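Local coordinates for rhamnose ABC transporter, rhamnose-binding protein (Actinomyces odontolyticus ATCC 17982, PDB 5BQ3) that probably binds rhamnose or a related sugar and serves as the solute-binding component of an ABC transporter, at residues Q28-I33 against N51-I56; V137-L142 against E175-S180; A229-L234 against D260-E265; G304-T307 against T313-V316. All blocks are in the same frame, centred on the assembly; numbering follows the deposited sequence.

Interaction 1: residues Q28-I33 against N51-I56; sequences QSITFI and NAAGEI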
loop_
_atom_site.group_PDB
_atom_site.type_symbol
_atom_site.label_atom_id
_atom_site.label_comp_id
_atom_site.label_asym_id
_atom_site.label_seq_id
_atom_site.Cartn_x
_atom_site.Cartn_y
_atom_site.Cartn_z
ATOM N N GLN A 28 9.737 14.144 23.955
ATOM C CA GLN A 28 9.481 12.736 23.641
ATOM C C GLN A 28 10.262 12.258 22.406
ATOM O O GLN A 28 10.657 13.070 21.569
ATOM C CB GLN A 28 7.974 12.500 23.443
ATOM C CG GLN A 28 7.093 13.025 24.583
ATOM C CD GLN A 28 7.069 12.116 25.781
ATOM O OE1 GLN A 28 7.902 12.220 26.685
ATOM N NE2 GLN A 28 6.100 11.219 25.826
ATOM N N SER A 29 10.479 10.930 22.309
ATOM C CA SER A 29 11.214 10.282 21.219
ATOM C C SER A 29 10.318 9.385 20.348
ATOM O O SER A 29 9.399 8.740 20.857
ATOM C CB SER A 29 12.367 9.453 21.776
ATOM O OG SER A 29 11.921 8.488 22.713
ATOM N N ILE A 30 10.611 9.337 19.034
ATOM C CA ILE A 30 9.889 8.527 18.045
ATOM C C ILE A 30 10.885 7.623 17.294
ATOM O O ILE A 30 11.985 8.063 16.953
ATOM C CB ILE A 30 9.025 9.406 17.079
ATOM C CG1 ILE A 30 8.049 8.541 16.234
ATOM C CG2 ILE A 30 9.876 10.358 16.206
ATOM C CD1 ILE A 30 6.891 9.292 15.583
ATOM N N THR A 31 10.500 6.357 17.064
ATOM C CA THR A 31 11.329 5.387 16.347
ATOM C C THR A 31 10.484 4.657 15.301
ATOM O O THR A 31 9.386 4.179 15.600
ATOM C CB THR A 31 12.038 4.425 17.316
ATOM O OG1 THR A 31 12.866 5.187 18.195
ATOM C CG2 THR A 31 12.905 3.406 16.597
ATOM N N PHE A 32 11.017 4.585 14.070
ATOM C CA PHE A 32 10.399 3.931 12.917
ATOM C C PHE A 32 11.133 2.621 12.632
ATOM O O PHE A 32 12.348 2.631 12.430
ATOM C CB PHE A 32 10.419 4.860 11.684
ATOM C CG PHE A 32 9.774 6.211 11.888
ATOM C CD1 PHE A 32 10.510 7.283 12.380
ATOM C CD2 PHE A 32 8.437 6.417 11.576
ATOM C CE1 PHE A 32 9.907 8.529 12.589
ATOM C CE2 PHE A 32 7.839 7.660 11.776
ATOM C CZ PHE A 32 8.576 8.707 12.284
ATOM N N ILE A 33 10.405 1.489 12.667
ATOM C CA ILE A 33 10.974 0.171 12.401
ATOM C C ILE A 33 10.346 -0.394 11.112
ATOM O O ILE A 33 9.206 -0.865 11.138
ATOM C CB ILE A 33 10.863 -0.821 13.605
ATOM C CG1 ILE A 33 11.444 -0.211 14.906
ATOM C CG2 ILE A 33 11.552 -2.163 13.271
ATOM C CD1 ILE A 33 10.957 -0.855 16.196
ATOM N N ASN A 51 10.320 13.452 8.215
ATOM C CA ASN A 51 9.977 14.829 7.857
ATOM C C ASN A 51 8.790 15.324 8.686
ATOM O O ASN A 51 8.818 16.464 9.146
ATOM C CB ASN A 51 9.696 14.953 6.360
ATOM C CG ASN A 51 10.908 15.328 5.535
ATOM O OD1 ASN A 51 12.010 14.782 5.693
ATOM N ND2 ASN A 51 10.725 16.264 4.619
ATOM N N ALA A 52 7.781 14.456 8.916
ATOM C CA ALA A 52 6.612 14.774 9.740
ATOM C C ALA A 52 7.013 14.950 11.208
ATOM O O ALA A 52 6.586 15.917 11.834
ATOM C CB ALA A 52 5.564 13.686 9.607
ATOM N N ALA A 53 7.871 14.046 11.735
ATOM C CA ALA A 53 8.383 14.065 13.111
ATOM C C ALA A 53 9.183 15.342 13.409
ATOM O O ALA A 53 9.134 15.843 14.533
ATOM C CB ALA A 53 9.245 12.838 13.367
ATOM N N GLY A 54 9.885 15.855 12.398
ATOM C CA GLY A 54 10.646 17.097 12.472
ATOM C C GLY A 54 9.731 18.301 12.570
ATOM O O GLY A 54 9.998 19.221 13.345
ATOM N N GLU A 55 8.623 18.285 11.790
ATOM C CA GLU A 55 7.584 19.319 11.769
ATOM C C GLU A 55 6.870 19.393 13.122
ATOM O O GLU A 55 6.632 20.489 13.628
ATOM C CB GLU A 55 6.558 19.042 10.654
ATOM C CG GLU A 55 7.032 19.379 9.252
ATOM C CD GLU A 55 6.066 19.029 8.137
ATOM O OE1 GLU A 55 4.835 19.098 8.358
ATOM O OE2 GLU A 55 6.545 18.706 7.025
ATOM N N ILE A 56 6.535 18.215 13.696
ATOM C CA ILE A 56 5.866 18.049 14.992
ATOM C C ILE A 56 6.771 18.624 16.103
ATOM O O ILE A 56 6.301 19.397 16.944
ATOM C CB ILE A 56 5.501 16.548 15.222
ATOM C CG1 ILE A 56 4.414 16.077 14.234
ATOM C CG2 ILE A 56 5.055 16.292 16.657
ATOM C CD1 ILE A 56 4.403 14.584 13.931
#

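Interaction 2: residues V137-L142 against E175-S180; sequences VAITML and EDEIAS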
loop_
_atom_site.group_PDB
_atom_site.type_symbol
_atom_site.label_atom_id
_atom_site.label_comp_id
_atom_site.label_asym_id
_atom_site.label_seq_id
_atom_site.Cartn_x
_atom_site.Cartn_y
_atom_site.Cartn_z
ATOM N N VAL A 137 -9.562 0.123 -3.778
ATOM C CA VAL A 137 -8.548 -0.342 -4.738
ATOM C C VAL A 137 -9.271 -0.941 -5.956
ATOM O O VAL A 137 -8.952 -0.596 -7.094
ATOM C CB VAL A 137 -7.549 -1.353 -4.102
ATOM C CG1 VAL A 137 -6.562 -1.898 -5.135
ATOM C CG2 VAL A 137 -6.801 -0.723 -2.939
ATOM N N ALA A 138 -10.278 -1.794 -5.690
ATOM C CA ALA A 138 -11.108 -2.469 -6.676
ATOM C C ALA A 138 -11.893 -1.484 -7.531
ATOM O O ALA A 138 -12.005 -1.691 -8.739
ATOM C CB ALA A 138 -12.059 -3.411 -5.971
ATOM N N ILE A 139 -12.429 -0.409 -6.906
ATOM C CA ILE A 139 -13.212 0.643 -7.566
ATOM C C ILE A 139 -12.295 1.425 -8.516
ATOM O O ILE A 139 -12.653 1.603 -9.683
ATOM C CB ILE A 139 -13.933 1.544 -6.516
ATOM C CG1 ILE A 139 -15.167 0.813 -5.947
ATOM C CG2 ILE A 139 -14.334 2.910 -7.101
ATOM C CD1 ILE A 139 -15.685 1.317 -4.592
ATOM N N THR A 140 -11.102 1.838 -8.030
ATOM C CA THR A 140 -10.091 2.585 -8.789
ATOM C C THR A 140 -9.722 1.820 -10.059
ATOM O O THR A 140 -9.748 2.407 -11.139
ATOM C CB THR A 140 -8.861 2.871 -7.907
ATOM O OG1 THR A 140 -9.291 3.566 -6.736
ATOM C CG2 THR A 140 -7.785 3.689 -8.627
HETATM N N MSE A 141 -9.436 0.508 -9.930
HETATM C CA MSE A 141 -9.079 -0.374 -11.038
HETATM C C MSE A 141 -10.222 -0.520 -12.048
HETATM O O MSE A 141 -9.975 -0.349 -13.242
HETATM C CB MSE A 141 -8.633 -1.731 -10.518
HETATM C CG MSE A 141 -7.292 -1.638 -9.807
HETATM SE SE MSE A 141 -6.408 -3.318 -9.637
HETATM C CE MSE A 141 -7.596 -4.158 -8.273
ATOM N N LEU A 142 -11.469 -0.754 -11.581
ATOM C CA LEU A 142 -12.646 -0.845 -12.454
ATOM C C LEU A 142 -12.904 0.473 -13.187
ATOM O O LEU A 142 -13.319 0.442 -14.340
ATOM C CB LEU A 142 -13.895 -1.236 -11.661
ATOM C CG LEU A 142 -14.019 -2.688 -11.233
ATOM C CD1 LEU A 142 -15.028 -2.815 -10.124
ATOM C CD2 LEU A 142 -14.395 -3.584 -12.400
ATOM N N GLU A 175 -15.507 -8.323 -8.850
ATOM C CA GLU A 175 -16.526 -9.250 -9.360
ATOM C C GLU A 175 -17.922 -8.895 -8.835
ATOM O O GLU A 175 -18.893 -9.000 -9.585
ATOM C CB GLU A 175 -16.173 -10.704 -8.998
ATOM C CG GLU A 175 -15.023 -11.274 -9.817
ATOM C CD GLU A 175 -14.581 -12.676 -9.444
ATOM O OE1 GLU A 175 -14.082 -12.868 -8.312
ATOM O OE2 GLU A 175 -14.698 -13.578 -10.306
ATOM N N ASP A 176 -18.016 -8.466 -7.562
ATOM C CA ASP A 176 -19.264 -8.058 -6.912
ATOM C C ASP A 176 -19.817 -6.762 -7.521
ATOM O O ASP A 176 -21.029 -6.634 -7.682
ATOM C CB ASP A 176 -19.054 -7.869 -5.394
ATOM C CG ASP A 176 -18.789 -9.134 -4.591
ATOM O OD1 ASP A 176 -19.197 -10.230 -5.046
ATOM O OD2 ASP A 176 -18.202 -9.024 -3.489
ATOM N N GLU A 177 -18.923 -5.805 -7.843
ATOM C CA GLU A 177 -19.257 -4.507 -8.432
ATOM C C GLU A 177 -19.733 -4.650 -9.877
ATOM O O GLU A 177 -20.626 -3.914 -10.293
ATOM C CB GLU A 177 -18.054 -3.559 -8.368
ATOM C CG GLU A 177 -17.832 -2.912 -7.009
ATOM C CD GLU A 177 -18.773 -1.787 -6.624
ATOM O OE1 GLU A 177 -19.280 -1.084 -7.527
ATOM O OE2 GLU A 177 -18.973 -1.582 -5.406
ATOM N N ILE A 178 -19.148 -5.597 -10.637
ATOM C CA ILE A 178 -19.526 -5.881 -12.028
ATOM C C ILE A 178 -20.969 -6.432 -12.057
ATOM O O ILE A 178 -21.760 -6.032 -12.914
ATOM C CB ILE A 178 -18.490 -6.842 -12.690
ATOM C CG1 ILE A 178 -17.181 -6.088 -13.002
ATOM C CG2 ILE A 178 -19.050 -7.522 -13.954
ATOM C CD1 ILE A 178 -15.930 -6.948 -13.112
ATOM N N ALA A 179 -21.307 -7.314 -11.099
ATOM C CA ALA A 179 -22.629 -7.926 -10.979
ATOM C C ALA A 179 -23.678 -6.950 -10.430
ATOM O O ALA A 179 -24.843 -7.036 -10.827
ATOM C CB ALA A 179 -22.552 -9.152 -10.086
ATOM N N SER A 180 -23.272 -6.033 -9.528
ATOM C CA SER A 180 -24.179 -5.080 -8.890
ATOM C C SER A 180 -24.259 -3.718 -9.622
ATOM O O SER A 180 -25.305 -3.411 -10.198
ATOM C CB SER A 180 -23.808 -4.872 -7.422
ATOM O OG SER A 180 -22.500 -4.349 -7.261
#

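Interaction 3: residues A229-L234 against D260-E265; sequences ATARYL and DGTVKE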
loop_
_atom_site.group_PDB
_atom_site.type_symbol
_atom_site.label_atom_id
_atom_site.label_comp_id
_atom_site.label_asym_id
_atom_site.label_seq_id
_atom_site.Cartn_x
_atom_site.Cartn_y
_atom_site.Cartn_z
ATOM N N ALA A 229 5.741 -7.435 -16.183
ATOM C CA ALA A 229 5.971 -8.535 -17.122
ATOM C C ALA A 229 4.968 -8.509 -18.284
ATOM O O ALA A 229 5.338 -8.861 -19.403
ATOM C CB ALA A 229 5.899 -9.863 -16.394
ATOM N N THR A 230 3.710 -8.090 -18.023
ATOM C CA THR A 230 2.655 -7.989 -19.038
ATOM C C THR A 230 2.955 -6.806 -19.970
ATOM O O THR A 230 2.740 -6.919 -21.178
ATOM C CB THR A 230 1.266 -7.884 -18.384
ATOM O OG1 THR A 230 1.133 -8.914 -17.409
ATOM C CG2 THR A 230 0.129 -8.029 -19.390
ATOM N N ALA A 231 3.475 -5.691 -19.414
ATOM C CA ALA A 231 3.852 -4.498 -20.173
ATOM C C ALA A 231 5.019 -4.804 -21.104
ATOM O O ALA A 231 5.026 -4.328 -22.239
ATOM C CB ALA A 231 4.214 -3.368 -19.231
ATOM N N ARG A 232 5.980 -5.634 -20.639
ATOM C CA ARG A 232 7.145 -6.051 -21.416
ATOM C C ARG A 232 6.715 -6.933 -22.590
ATOM O O ARG A 232 7.315 -6.842 -23.663
ATOM C CB ARG A 232 8.160 -6.781 -20.526
ATOM C CG ARG A 232 9.571 -6.804 -21.113
ATOM C CD ARG A 232 10.615 -7.319 -20.141
ATOM N NE ARG A 232 10.511 -8.763 -19.929
ATOM C CZ ARG A 232 10.059 -9.325 -18.814
ATOM N NH1 ARG A 232 9.667 -8.570 -17.793
ATOM N NH2 ARG A 232 10.000 -10.644 -18.707
ATOM N N TYR A 233 5.664 -7.758 -22.396
ATOM C CA TYR A 233 5.129 -8.626 -23.445
ATOM C C TYR A 233 4.370 -7.812 -24.494
ATOM O O TYR A 233 4.618 -7.996 -25.686
ATOM C CB TYR A 233 4.228 -9.738 -22.864
ATOM C CG TYR A 233 3.439 -10.482 -23.923
ATOM C CD1 TYR A 233 4.062 -11.388 -24.777
ATOM C CD2 TYR A 233 2.079 -10.248 -24.101
ATOM C CE1 TYR A 233 3.350 -12.043 -25.781
ATOM C CE2 TYR A 233 1.356 -10.895 -25.101
ATOM C CZ TYR A 233 1.995 -11.798 -25.936
ATOM O OH TYR A 233 1.284 -12.453 -26.916
ATOM N N LEU A 234 3.433 -6.942 -24.055
ATOM C CA LEU A 234 2.590 -6.124 -24.931
ATOM C C LEU A 234 3.399 -5.156 -25.801
ATOM O O LEU A 234 3.083 -5.020 -26.983
ATOM C CB LEU A 234 1.532 -5.352 -24.129
ATOM C CG LEU A 234 0.385 -6.186 -23.552
ATOM C CD1 LEU A 234 -0.234 -5.497 -22.365
ATOM C CD2 LEU A 234 -0.673 -6.481 -24.599
ATOM N N ASP A 260 5.931 5.066 -23.912
ATOM C CA ASP A 260 5.799 4.286 -25.156
ATOM C C ASP A 260 4.380 4.313 -25.687
ATOM O O ASP A 260 4.167 4.356 -26.899
ATOM C CB ASP A 260 6.154 2.796 -24.919
ATOM C CG ASP A 260 7.601 2.431 -24.670
ATOM O OD1 ASP A 260 8.414 3.351 -24.422
ATOM O OD2 ASP A 260 7.912 1.216 -24.655
ATOM N N GLY A 261 3.433 4.212 -24.760
ATOM C CA GLY A 261 2.010 4.090 -25.038
ATOM C C GLY A 261 1.446 2.718 -24.706
ATOM O O GLY A 261 0.260 2.475 -24.948
ATOM N N THR A 262 2.284 1.807 -24.145
ATOM C CA THR A 262 1.892 0.445 -23.742
ATOM C C THR A 262 0.891 0.531 -22.576
ATOM O O THR A 262 -0.112 -0.185 -22.566
ATOM C CB THR A 262 3.140 -0.396 -23.386
ATOM O OG1 THR A 262 4.089 -0.310 -24.450
ATOM C CG2 THR A 262 2.809 -1.862 -23.110
ATOM N N VAL A 263 1.169 1.425 -21.611
ATOM C CA VAL A 263 0.345 1.687 -20.431
ATOM C C VAL A 263 -0.108 3.155 -20.484
ATOM O O VAL A 263 0.714 4.038 -20.728
ATOM C CB VAL A 263 1.107 1.347 -19.114
ATOM C CG1 VAL A 263 0.243 1.610 -17.881
ATOM C CG2 VAL A 263 1.606 -0.095 -19.119
ATOM N N LYS A 264 -1.410 3.411 -20.288
ATOM C CA LYS A 264 -1.961 4.770 -20.285
ATOM C C LYS A 264 -2.107 5.271 -18.845
ATOM O O LYS A 264 -1.667 6.387 -18.541
ATOM C CB LYS A 264 -3.300 4.838 -21.039
ATOM C CG LYS A 264 -3.136 4.778 -22.554
ATOM C CD LYS A 264 -4.438 5.033 -23.292
ATOM C CE LYS A 264 -4.235 5.063 -24.789
ATOM N NZ LYS A 264 -5.497 5.366 -25.514
ATOM N N GLU A 265 -2.688 4.434 -17.955
ATOM C CA GLU A 265 -2.889 4.758 -16.543
ATOM C C GLU A 265 -2.958 3.499 -15.674
ATOM O O GLU A 265 -3.638 2.529 -16.012
ATOM C CB GLU A 265 -4.165 5.602 -16.345
ATOM C CG GLU A 265 -4.235 6.308 -14.999
ATOM C CD GLU A 265 -5.454 7.184 -14.782
ATOM O OE1 GLU A 265 -6.590 6.659 -14.832
ATOM O OE2 GLU A 265 -5.266 8.396 -14.532
#

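Interaction 4: residues G304-T307 against T313-V316; sequences GERT and TVVV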
loop_
_atom_site.group_PDB
_atom_site.type_symbol
_atom_site.label_atom_id
_atom_site.label_comp_id
_atom_site.label_asym_id
_atom_site.label_seq_id
_atom_site.Cartn_x
_atom_site.Cartn_y
_atom_site.Cartn_z
ATOM N N GLY A 304 -4.323 17.406 6.335
ATOM C CA GLY A 304 -5.589 17.682 7.009
ATOM C C GLY A 304 -5.927 16.680 8.094
ATOM O O GLY A 304 -5.055 15.931 8.540
ATOM N N GLU A 305 -7.200 16.648 8.517
ATOM C CA GLU A 305 -7.673 15.751 9.574
ATOM C C GLU A 305 -7.987 14.338 9.056
ATOM O O GLU A 305 -8.251 14.150 7.867
ATOM C CB GLU A 305 -8.908 16.339 10.279
ATOM C CG GLU A 305 -8.570 17.448 11.257
ATOM C CD GLU A 305 -9.639 17.754 12.286
ATOM O OE1 GLU A 305 -10.758 18.152 11.886
ATOM O OE2 GLU A 305 -9.346 17.629 13.496
ATOM N N ARG A 306 -7.935 13.345 9.966
ATOM C CA ARG A 306 -8.233 11.930 9.707
ATOM C C ARG A 306 -9.064 11.351 10.850
ATOM O O ARG A 306 -8.863 11.737 12.002
ATOM C CB ARG A 306 -6.945 11.099 9.521
ATOM C CG ARG A 306 -6.135 11.391 8.255
ATOM C CD ARG A 306 -6.851 11.016 6.963
ATOM N NE ARG A 306 -5.972 11.121 5.795
ATOM C CZ ARG A 306 -5.705 12.250 5.144
ATOM N NH1 ARG A 306 -6.239 13.397 5.540
ATOM N NH2 ARG A 306 -4.897 12.240 4.094
ATOM N N THR A 307 -9.980 10.422 10.537
ATOM C CA THR A 307 -10.846 9.768 11.524
ATOM C C THR A 307 -10.386 8.319 11.753
ATOM O O THR A 307 -10.021 7.624 10.800
ATOM C CB THR A 307 -12.327 9.842 11.075
ATOM O OG1 THR A 307 -12.689 11.206 10.879
ATOM C CG2 THR A 307 -13.296 9.232 12.087
ATOM N N THR A 313 -8.336 1.504 12.812
ATOM C CA THR A 313 -7.669 1.695 11.522
ATOM C C THR A 313 -7.937 3.094 10.948
ATOM O O THR A 313 -9.079 3.545 10.910
ATOM C CB THR A 313 -8.093 0.580 10.535
ATOM O OG1 THR A 313 -7.829 -0.691 11.129
ATOM C CG2 THR A 313 -7.368 0.661 9.189
ATOM N N VAL A 314 -6.861 3.748 10.472
ATOM C CA VAL A 314 -6.861 5.067 9.825
ATOM C C VAL A 314 -6.429 4.872 8.363
ATOM O O VAL A 314 -5.393 4.254 8.115
ATOM C CB VAL A 314 -5.948 6.087 10.569
ATOM C CG1 VAL A 314 -5.972 7.455 9.891
ATOM C CG2 VAL A 314 -6.323 6.208 12.046
ATOM N N VAL A 315 -7.224 5.370 7.401
ATOM C CA VAL A 315 -6.905 5.257 5.972
ATOM C C VAL A 315 -6.301 6.595 5.507
ATOM O O VAL A 315 -6.888 7.654 5.745
ATOM C CB VAL A 315 -8.127 4.815 5.110
ATOM C CG1 VAL A 315 -7.770 4.731 3.629
ATOM C CG2 VAL A 315 -8.692 3.482 5.588
ATOM N N VAL A 316 -5.119 6.533 4.856
ATOM C CA VAL A 316 -4.382 7.692 4.328
ATOM C C VAL A 316 -5.231 8.396 3.244
ATOM O O VAL A 316 -5.370 9.619 3.283
ATOM C CB VAL A 316 -2.966 7.304 3.806
ATOM C CG1 VAL A 316 -2.233 8.508 3.221
ATOM C CG2 VAL A 316 -2.129 6.666 4.908
HETATM O O HOH W 1 -9.531 7.128 8.170
#

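Interaction 1: residues Q28-I33 against N51-I56
Ile30 and Phe32 face Ala53 across the first step of a beta-alpha-beta crossover. Strand 29-33 leads into helix 40-56, which returns the chain to the neighbouring parallel strand 60-63. This is the Rossmann-like arrangement of a periplasmic binding protein lobe. The contact is small, buried and wholly apolar. Along the strand the side chains alternate between its two faces. Ile30 is the first to meet the helix, and its CA lies 7.6 Å from the CA of Ala53. Its CB is directed toward the helix. CG1 stands opposite the backbone N (chi1 -168°), which turns the CG2 methyl toward the helix. Ile30 CG2 then lies 3.8 Å from Ala53 CB, methyl against methyl. Thr31 turns to the other face, where its OG1 is hydrogen-bonded to Glu81. Phe32 comes back to the helix side. Its first torsion (chi1 -56°) places CG beside the backbone N, and the ring extends toward Ala53. The ring meets Ala53 with its edge, not its face. Ala53 CB sits near the ring plane, beyond the far edge, and the nearest ring atom is CZ. Ile33 again points to the other face and packs on Leu89 and Ile91 of strand 88-91. On the helix, Ala53 is the residue that reaches the strand; its side chain is a single methyl. Val61 of strand 60-63 touches Ile30, Phe32 and Ala53 alike, so the three residues share one neighbour. At the ring edge, Phe32 CZ is 4.3 Å from Ala53 CB.

Interaction 2: residues V137-L142 against E175-S180
Helix segments 137-142 and 175-180, joined through Leu142, Glu177 and Ile178, cross at -60° with their axes 10.5 Å apart at closest approach. Leu142 sends its two methyls to different residues. Leu142 CD1 lies 3.6 Å from Glu177 CB, against the aliphatic start of that side chain. Leu142 CD2 meets the end of Ile178 and lies 3.8 Å from both Ile178 CG1 and Ile178 CD1. Both helices belong to the alpha/beta lobe built on the four-stranded parallel sheet, and they pack by one of its two edge strands, 187-194. Ile187 of that strand touches Leu142 and Ile178. With an alanine at Leu142, the two methyls would be gone, which is likely to open a gap between the helices and cost Glu177 CB and the Ile178 tip this contact. Glu177 bends at its second torsion (chi2 -75°), which carries the carboxylate off to one side. There OE2 forms a salt bridge with Lys135 and OE1 accepts a hydrogen bond from Asn181. Ile139 approaches this group more loosely, with Ile139 CD1 4.5 Å from Glu177 OE2. At the end of the second segment, Ser180 N and Ser180 OG both donate to Asp176 O, from opposite faces of its carbonyl plane.

Interaction 3: residues A229-L234 against D260-E265
Thr262 sets its methyl against helix segment 229-234, and this is the closer part of the contact. Its OG1 lies beside its own backbone N (chi1 -51°), which sends CG2 out toward the helix. Thr262 CG2 is 3.4 Å from Ala231 O and 3.9 Å from Leu234 CB. The methyl thus sits between a backbone carbonyl and the base of a side chain one turn on. The Ala231 carbonyl is also hydrogen-bonded to Ser235 OG within the helix. The two backbones come near each other here, with the CA atoms of Ala231 and Thr262 6.4 Å apart. Val263 adds a slacker touch, since Val263 CG2 is 4.2 Å from Ala231 CB. Phe257 of helix 251-260 packs against Ala231, Thr262 and Val263, and Leu245 of strand 244-247 against Ala231 and Leu234. The solvent side is different. Asp260 and Lys264 are exposed and do not touch the helix. Gly261 turns the chain out of helix 251-260 with a positive phi of 110°, a conformation that suits a residue without a side chain. Just after this turn, Thr262 and Val263 enter the buried layer. Helix 224-236 links the adjacent parallel strands 218-221 and 244-247, and the loop after the next helix packs on it. Such helix-to-loop packing beside a parallel sheet belongs to the Rossmann-like lobe of a periplasmic binding protein.

Interaction 4: residues G304-T307 against T313-V316
Arg306 spans from strand 305-307 to the 313-316 segment. Arg306 CB starts against an apolar neighbour, 3.8 Å from Val314 CG1. The chain bends at its second torsion (chi2 -66°) and turns along the segment. Arg306 CD then lies 3.6 Å from Val315 O. At the tip, the guanidinium meets Val316 O with its edge. Arg306 NE is 3.0 Å from Val316 O and Arg306 NH2 is 2.8 Å from the same oxygen. Both bonds are weak, with N-H...O angles of 126° and 130°; the two donors share one acceptor. Arg306 NH1 turns back to its own strand and makes a straighter bond of 3.2 Å to Glu305 O, approaching from above that carbonyl plane. It also bonds Leu303 O. The guanidinium is thus held on two sides, which should limit its rotation. A leucine in place of Arg306 would probably leave the carbonyls of Val316, Glu305 and Leu303 without these N-H partners. A water makes a second bridge. The water oxygen donates to Thr307 O at 2.7 Å and accepts from Val315 N at 3.0 Å. The two strands are not paired directly with each other. Strand 305-307 pairs with 297-299 in a small antiparallel sheet. Strand 313-315 instead pairs with 127-130, at one edge of the six-stranded parallel sheet of a periplasmic binding protein lobe.

In the fold
From the N terminus, interaction 1 closes first, across the opening beta-alpha-beta unit of the lobe with the six-stranded sheet. The chain then passes to the lobe with the four-stranded sheet. Interaction 2 closes a loop there, through strand 153-159, and joins two helices. Interaction 3 follows in the same lobe and ties a helix to the loop after the next one. The nearest atoms of interactions 2 and 3 are about 6 Å apart. The chain then returns to the first lobe, where interaction 4 closes a short loop. It reaches the same sheet as interaction 1, with centres about 18 Å apart. All four are in series; none nests or crosses.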